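PDB 6X3B: GDP-6-deoxy-D-mannose reductase from Pseudomonas aeruginosa, which probably reduces GDP-4-dehydro-6-deoxy-D-mannose to GDP-rhamnose with NADPH, a step in making the O-antigen of lipopolysaccharide. Local coordinates for residues Leu102-Leu107 and Ser160-Trp165; Ser117-Tyr122 and Gly170-Val175. One frame throughout, in Å; residues are numbered along the deposited sequence.

Contact 1 of 2, residues Leu102-Leu107 and Ser160-Trp165; sequences LGTLNL and SLCLQW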
loop_
_atom_site.group_PDB
_atom_site.type_symbol
_atom_site.label_atom_id
_atom_site.label_comp_id
_atom_site.label_asym_id
_atom_site.label_seq_id
_atom_site.Cartn_x
_atom_site.Cartn_y
_atom_site.Cartn_z
ATOM N N LEU A 102 -4.587 4.118 -9.690
ATOM C CA LEU A 102 -4.168 4.874 -10.863
ATOM C C LEU A 102 -5.051 6.103 -11.068
ATOM O O LEU A 102 -4.575 7.133 -11.551
ATOM C CB LEU A 102 -4.170 3.974 -12.101
ATOM C CG LEU A 102 -2.903 3.110 -12.257
ATOM C CD1 LEU A 102 -1.672 4.006 -12.357
ATOM C CD2 LEU A 102 -2.718 2.150 -11.093
ATOM N N GLY A 103 -6.332 6.017 -10.707
ATOM C CA GLY A 103 -7.186 7.194 -10.786
ATOM C C GLY A 103 -6.740 8.286 -9.826
ATOM O O GLY A 103 -6.749 9.474 -10.164
ATOM N N THR A 104 -6.337 7.896 -8.619
ATOM C CA THR A 104 -5.800 8.874 -7.681
ATOM C C THR A 104 -4.512 9.491 -8.214
ATOM O O THR A 104 -4.310 10.712 -8.126
ATOM C CB THR A 104 -5.588 8.204 -6.332
ATOM O OG1 THR A 104 -6.876 7.840 -5.817
ATOM C CG2 THR A 104 -4.864 9.157 -5.354
ATOM N N LEU A 105 -3.655 8.672 -8.820
ATOM C CA LEU A 105 -2.439 9.205 -9.419
ATOM C C LEU A 105 -2.759 10.175 -10.546
ATOM O O LEU A 105 -2.128 11.235 -10.661
ATOM C CB LEU A 105 -1.559 8.075 -9.938
ATOM C CG LEU A 105 -0.359 8.565 -10.760
ATOM C CD1 LEU A 105 0.691 9.321 -9.892
ATOM C CD2 LEU A 105 0.285 7.406 -11.497
ATOM N N ASN A 106 -3.726 9.829 -11.409
ATOM C CA ASN A 106 -4.074 10.758 -12.477
ATOM C C ASN A 106 -4.568 12.078 -11.906
ATOM O O ASN A 106 -4.200 13.152 -12.397
ATOM C CB ASN A 106 -5.127 10.149 -13.413
ATOM C CG ASN A 106 -4.584 9.000 -14.224
ATOM O OD1 ASN A 106 -3.373 8.908 -14.456
ATOM N ND2 ASN A 106 -5.477 8.114 -14.671
ATOM N N LEU A 107 -5.408 12.021 -10.872
ATOM C CA LEU A 107 -5.862 13.253 -10.225
ATOM C C LEU A 107 -4.688 14.063 -9.674
ATOM O O LEU A 107 -4.610 15.281 -9.865
ATOM C CB LEU A 107 -6.841 12.912 -9.111
ATOM C CG LEU A 107 -7.273 14.071 -8.223
ATOM C CD1 LEU A 107 -8.081 15.080 -9.050
ATOM C CD2 LEU A 107 -8.097 13.484 -7.086
ATOM N N SER A 160 -0.596 5.339 0.649
ATOM C CA SER A 160 0.858 5.424 0.512
ATOM C C SER A 160 1.247 6.378 -0.606
ATOM O O SER A 160 2.134 7.232 -0.441
ATOM C CB SER A 160 1.434 4.028 0.229
ATOM O OG SER A 160 0.991 3.110 1.194
ATOM N N LEU A 161 0.587 6.239 -1.761
ATOM C CA LEU A 161 0.839 7.122 -2.890
ATOM C C LEU A 161 0.618 8.583 -2.505
ATOM O O LEU A 161 1.504 9.431 -2.704
ATOM C CB LEU A 161 -0.058 6.730 -4.076
ATOM C CG LEU A 161 0.040 7.689 -5.273
ATOM C CD1 LEU A 161 1.446 7.624 -5.894
ATOM C CD2 LEU A 161 -1.049 7.382 -6.328
ATOM N N CYS A 162 -0.560 8.899 -1.944
ATOM C CA CYS A 162 -0.826 10.296 -1.575
ATOM C C CYS A 162 0.207 10.820 -0.579
ATOM O O CYS A 162 0.684 11.957 -0.704
ATOM C CB CYS A 162 -2.224 10.433 -0.997
ATOM S SG CYS A 162 -3.487 10.177 -2.261
ATOM N N LEU A 163 0.564 10.012 0.412
ATOM C CA LEU A 163 1.541 10.474 1.386
ATOM C C LEU A 163 2.917 10.615 0.765
ATOM O O LEU A 163 3.675 11.519 1.145
ATOM C CB LEU A 163 1.582 9.527 2.582
ATOM C CG LEU A 163 0.324 9.534 3.447
ATOM C CD1 LEU A 163 0.303 8.338 4.376
ATOM C CD2 LEU A 163 0.200 10.862 4.230
ATOM N N GLN A 164 3.253 9.743 -0.190
ATOM C CA GLN A 164 4.496 9.898 -0.942
ATOM C C GLN A 164 4.503 11.198 -1.728
ATOM O O GLN A 164 5.533 11.888 -1.788
ATOM C CB GLN A 164 4.708 8.712 -1.881
ATOM C CG GLN A 164 5.982 8.769 -2.720
ATOM C CD GLN A 164 5.730 9.177 -4.162
ATOM O OE1 GLN A 164 6.248 10.201 -4.633
ATOM N NE2 GLN A 164 4.919 8.397 -4.866
ATOM N N TRP A 165 3.353 11.564 -2.316
ATOM C CA TRP A 165 3.243 12.840 -3.013
ATOM C C TRP A 165 3.457 14.003 -2.060
ATOM O O TRP A 165 4.062 15.015 -2.429
ATOM C CB TRP A 165 1.880 12.962 -3.706
ATOM C CG TRP A 165 2.010 12.461 -5.063
ATOM C CD1 TRP A 165 2.319 11.172 -5.431
ATOM C CD2 TRP A 165 1.943 13.221 -6.265
ATOM N NE1 TRP A 165 2.408 11.083 -6.802
ATOM C CE2 TRP A 165 2.187 12.329 -7.338
ATOM C CE3 TRP A 165 1.680 14.572 -6.549
ATOM C CZ2 TRP A 165 2.166 12.743 -8.670
ATOM C CZ3 TRP A 165 1.670 14.983 -7.871
ATOM C CH2 TRP A 165 1.915 14.082 -8.912
#
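Leu105 meets both Leu161 and Trp165 across this helix pair. The tight part of the contact is made by few atoms. CD2 of Leu161 comes up against CB of Leu105, at 3.7 Å, and also lies close to the Leu105 backbone N. Leu161 reaches this far because its CG is anti to the backbone N (chi1 174°), which sends the branch across the gap. The Leu105 side chain crosses Trp165 at about a right angle, and its CD1 approaches the indole obliquely, 3.9 Å from both CZ2 and NE1. On the side next to the sheet, Thr104 turns its methyl CG2 to Cys162, 3.5 Å from SG. The hydroxyl of Thr104 faces other partners: OG1 is hydrogen-bonded to His79 NE2 and to the carbonyl O of Asn100.

Beyond these few atoms the pair is loose. The axes of the two short segments come no closer than 10.4 Å and are inclined at 23°. Only 206 Å² is buried between the segments, and the contact is wholly apolar apart from the sulfur. The partly exposed Asn106 and Ser160 point away from it, their polar ends bonded elsewhere in the chain.

The segments belong to helices 93-114 and 150-169, neighbours on one face of the Rossmann-type sheet. In this family such a pair commonly builds the dimer interface, and here Ala94 and Leu156 of the second subunit pack on Leu105 and Ser160. Toward the sheet, Thr104 and Cys162 rest on Tyr122 of strand 119-123, and Cys162 also touches Val173 of strand 172-182.

Contact 2 of 2, residues Ser117-Tyr122 and Gly170-Val175; sequences SGTFLY and GWRVLV
Thr119 to Tyr122 and Arg172 to Val175 pair as parallel strands, and backbone hydrogen bonds carry the pairing. Phe120 N gives to Arg172 O at 2.8 Å, and Phe120 O takes Leu174 N at 2.9 Å. Tyr122 N then gives to Leu174 O at 2.8 Å. CA-H...O contacts lie between these bonds, as from Val173 CA to Phe120 O. At the start of the pair the bonding weakens. Arg172 N has only a weak bond to Gly118 O, 3.4 Å long, and a water that accepts from Arg172 N and donates to Ser117 O bridges the strand ends.

These strands are neighbours in the parallel sheet of a Rossmann-type NAD(P)-binding fold. Helix 150-169 joins them in a beta-alpha-beta crossover. Strand 119-123 also bonds to strand 76-79 on its other edge, and the Tyr122 side chain lies about 6 Å from the bound NADPH.

One polar side-chain bond crosses the pair. Arg172 lies alongside Thr119, its chain extended from CG to NE, and NH1 gives to Thr119 OG1 at 2.8 Å. The hydroxyl sits at the guanidinium edge, 11° out of its plane. The same group also bonds to the carbonyl O atoms of Leu236 and Gly239, and these bonds from several sides hold the guanidinium in place.

Apolar packing differs between the faces. Beside Thr119 and Arg172, Leu121 CD1 packs on Leu174 CB at 3.8 Å, and helix 225-238 covers Thr119 and Leu121. The other face is only loosely packed across the pair: the Phe120 and Tyr122 rings turn away from the partner strand and pack against helices 93-114 and 150-169. Ahead of the strands, Ser117 CA makes a CH-pi contact over the Trp171 indole, 3.7 Å from the centroid of its five-membered ring, and Phe116 meets Trp171 edge-to-face.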
loop_
_atom_site.group_PDB
_atom_site.type_symbol
_atom_site.label_atom_id
_atom_site.label_comp_id
_atom_site.label_asym_id
_atom_site.label_seq_id
_atom_site.Cartn_x
_atom_site.Cartn_y
_atom_site.Cartn_z
ATOM N N SER A 117 -0.831 23.199 -5.055
ATOM C CA SER A 117 0.156 22.850 -4.040
ATOM C C SER A 117 -0.444 22.970 -2.648
ATOM O O SER A 117 0.290 23.167 -1.674
ATOM C CB SER A 117 1.426 23.717 -4.162
ATOM O OG SER A 117 1.122 25.084 -3.941
ATOM N N GLY A 118 -1.768 22.829 -2.535
ATOM C CA GLY A 118 -2.486 22.967 -1.276
ATOM C C GLY A 118 -2.705 21.666 -0.519
ATOM O O GLY A 118 -1.859 20.767 -0.507
ATOM N N THR A 119 -3.848 21.580 0.157
ATOM C CA THR A 119 -4.137 20.458 1.040
ATOM C C THR A 119 -4.906 19.374 0.285
ATOM O O THR A 119 -5.893 19.652 -0.397
ATOM C CB THR A 119 -4.920 20.940 2.262
ATOM O OG1 THR A 119 -4.069 21.791 3.047
ATOM C CG2 THR A 119 -5.361 19.757 3.125
ATOM N N PHE A 120 -4.431 18.144 0.387
ATOM C CA PHE A 120 -5.065 17.008 -0.267
ATOM C C PHE A 120 -5.475 16.020 0.815
ATOM O O PHE A 120 -4.614 15.391 1.434
ATOM C CB PHE A 120 -4.115 16.344 -1.265
ATOM C CG PHE A 120 -4.790 15.341 -2.164
ATOM C CD1 PHE A 120 -5.014 14.044 -1.730
ATOM C CD2 PHE A 120 -5.192 15.705 -3.440
ATOM C CE1 PHE A 120 -5.643 13.102 -2.566
ATOM C CE2 PHE A 120 -5.814 14.770 -4.296
ATOM C CZ PHE A 120 -6.051 13.489 -3.858
ATOM N N LEU A 121 -6.781 15.860 1.029
ATOM C CA LEU A 121 -7.276 14.906 2.010
ATOM C C LEU A 121 -7.766 13.665 1.258
ATOM O O LEU A 121 -8.770 13.717 0.535
ATOM C CB LEU A 121 -8.381 15.526 2.862
ATOM C CG LEU A 121 -9.187 14.540 3.715
ATOM C CD1 LEU A 121 -8.275 13.812 4.735
ATOM C CD2 LEU A 121 -10.335 15.260 4.427
ATOM N N TYR A 122 -7.041 12.560 1.417
ATOM C CA TYR A 122 -7.399 11.299 0.794
ATOM C C TYR A 122 -8.322 10.540 1.734
ATOM O O TYR A 122 -8.019 10.394 2.922
ATOM C CB TYR A 122 -6.163 10.455 0.484
ATOM C CG TYR A 122 -6.582 9.135 -0.060
ATOM C CD1 TYR A 122 -7.161 9.058 -1.319
ATOM C CD2 TYR A 122 -6.505 7.977 0.713
ATOM C CE1 TYR A 122 -7.598 7.847 -1.833
ATOM C CE2 TYR A 122 -6.936 6.760 0.213
ATOM C CZ TYR A 122 -7.496 6.711 -1.061
ATOM O OH TYR A 122 -7.934 5.511 -1.581
ATOM N N GLY A 170 5.813 18.360 -1.380
ATOM C CA GLY A 170 5.647 19.353 -0.334
ATOM C C GLY A 170 4.213 19.754 -0.044
ATOM O O GLY A 170 3.992 20.683 0.734
ATOM N N TRP A 171 3.233 19.091 -0.639
ATOM C CA TRP A 171 1.840 19.394 -0.334
ATOM C C TRP A 171 1.481 18.931 1.070
ATOM O O TRP A 171 2.087 18.009 1.629
ATOM C CB TRP A 171 0.896 18.714 -1.330
ATOM C CG TRP A 171 1.139 19.060 -2.763
ATOM C CD1 TRP A 171 2.019 19.974 -3.250
ATOM C CD2 TRP A 171 0.495 18.475 -3.895
ATOM N NE1 TRP A 171 1.966 19.996 -4.621
ATOM C CE2 TRP A 171 1.035 19.087 -5.042
ATOM C CE3 TRP A 171 -0.486 17.485 -4.050
ATOM C CZ2 TRP A 171 0.616 18.761 -6.336
ATOM C CZ3 TRP A 171 -0.901 17.150 -5.339
ATOM C CH2 TRP A 171 -0.343 17.786 -6.462
ATOM N N ARG A 172 0.456 19.566 1.629
ATOM C CA ARG A 172 -0.149 19.142 2.889
ATOM C C ARG A 172 -1.127 18.010 2.587
ATOM O O ARG A 172 -2.262 18.248 2.150
ATOM C CB ARG A 172 -0.853 20.317 3.561
ATOM C CG ARG A 172 -1.563 19.966 4.865
ATOM C CD ARG A 172 -1.824 21.224 5.693
ATOM N NE ARG A 172 -2.640 20.985 6.879
ATOM C CZ ARG A 172 -3.953 21.198 6.918
ATOM N NH1 ARG A 172 -4.582 21.629 5.828
ATOM N NH2 ARG A 172 -4.635 20.997 8.034
ATOM N N VAL A 173 -0.691 16.769 2.816
ATOM C CA VAL A 173 -1.482 15.578 2.549
ATOM C C VAL A 173 -1.962 15.007 3.869
ATOM O O VAL A 173 -1.173 14.823 4.807
ATOM C CB VAL A 173 -0.680 14.525 1.768
ATOM C CG1 VAL A 173 -1.511 13.264 1.612
ATOM C CG2 VAL A 173 -0.270 15.100 0.421
ATOM N N LEU A 174 -3.252 14.711 3.929
ATOM C CA LEU A 174 -3.876 14.097 5.083
ATOM C C LEU A 174 -4.619 12.847 4.631
ATOM O O LEU A 174 -5.126 12.775 3.502
ATOM C CB LEU A 174 -4.868 15.054 5.741
ATOM C CG LEU A 174 -4.361 16.480 5.981
ATOM C CD1 LEU A 174 -5.566 17.408 6.160
ATOM C CD2 LEU A 174 -3.480 16.490 7.227
ATOM N N VAL A 175 -4.683 11.862 5.520
ATOM C CA VAL A 175 -5.398 10.623 5.259
ATOM C C VAL A 175 -6.417 10.419 6.370
ATOM O O VAL A 175 -6.084 10.506 7.560
ATOM C CB VAL A 175 -4.441 9.419 5.155
ATOM C CG1 VAL A 175 -5.238 8.133 5.179
ATOM C CG2 VAL A 175 -3.641 9.502 3.875
HETATM O O HOH W 1 0.278 22.619 0.847
#

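Overall arrangement
Both contacts are mostly buried and lie in adjacent layers of the fold. Contact 2 joins two strands inside the sheet. Contact 1 joins the two helices lying on one face of it. In the chain, helix 93-114 leads into strand 119-123, and helix 150-169 into strand 172-182, so each contact pairs the same two helix-strand units. The chemistry differs: contact 2 is held by backbone hydrogen bonds and one arginine-threonine bond, contact 1 by sparse apolar packing. They touch at several places, among them Cys162 SG on Phe120 CE1 and Trp165 on Trp171. Contact 1 borders the second subunit; contact 2 is touched by no other chain of the assembly, but its Ser117 end is exposed.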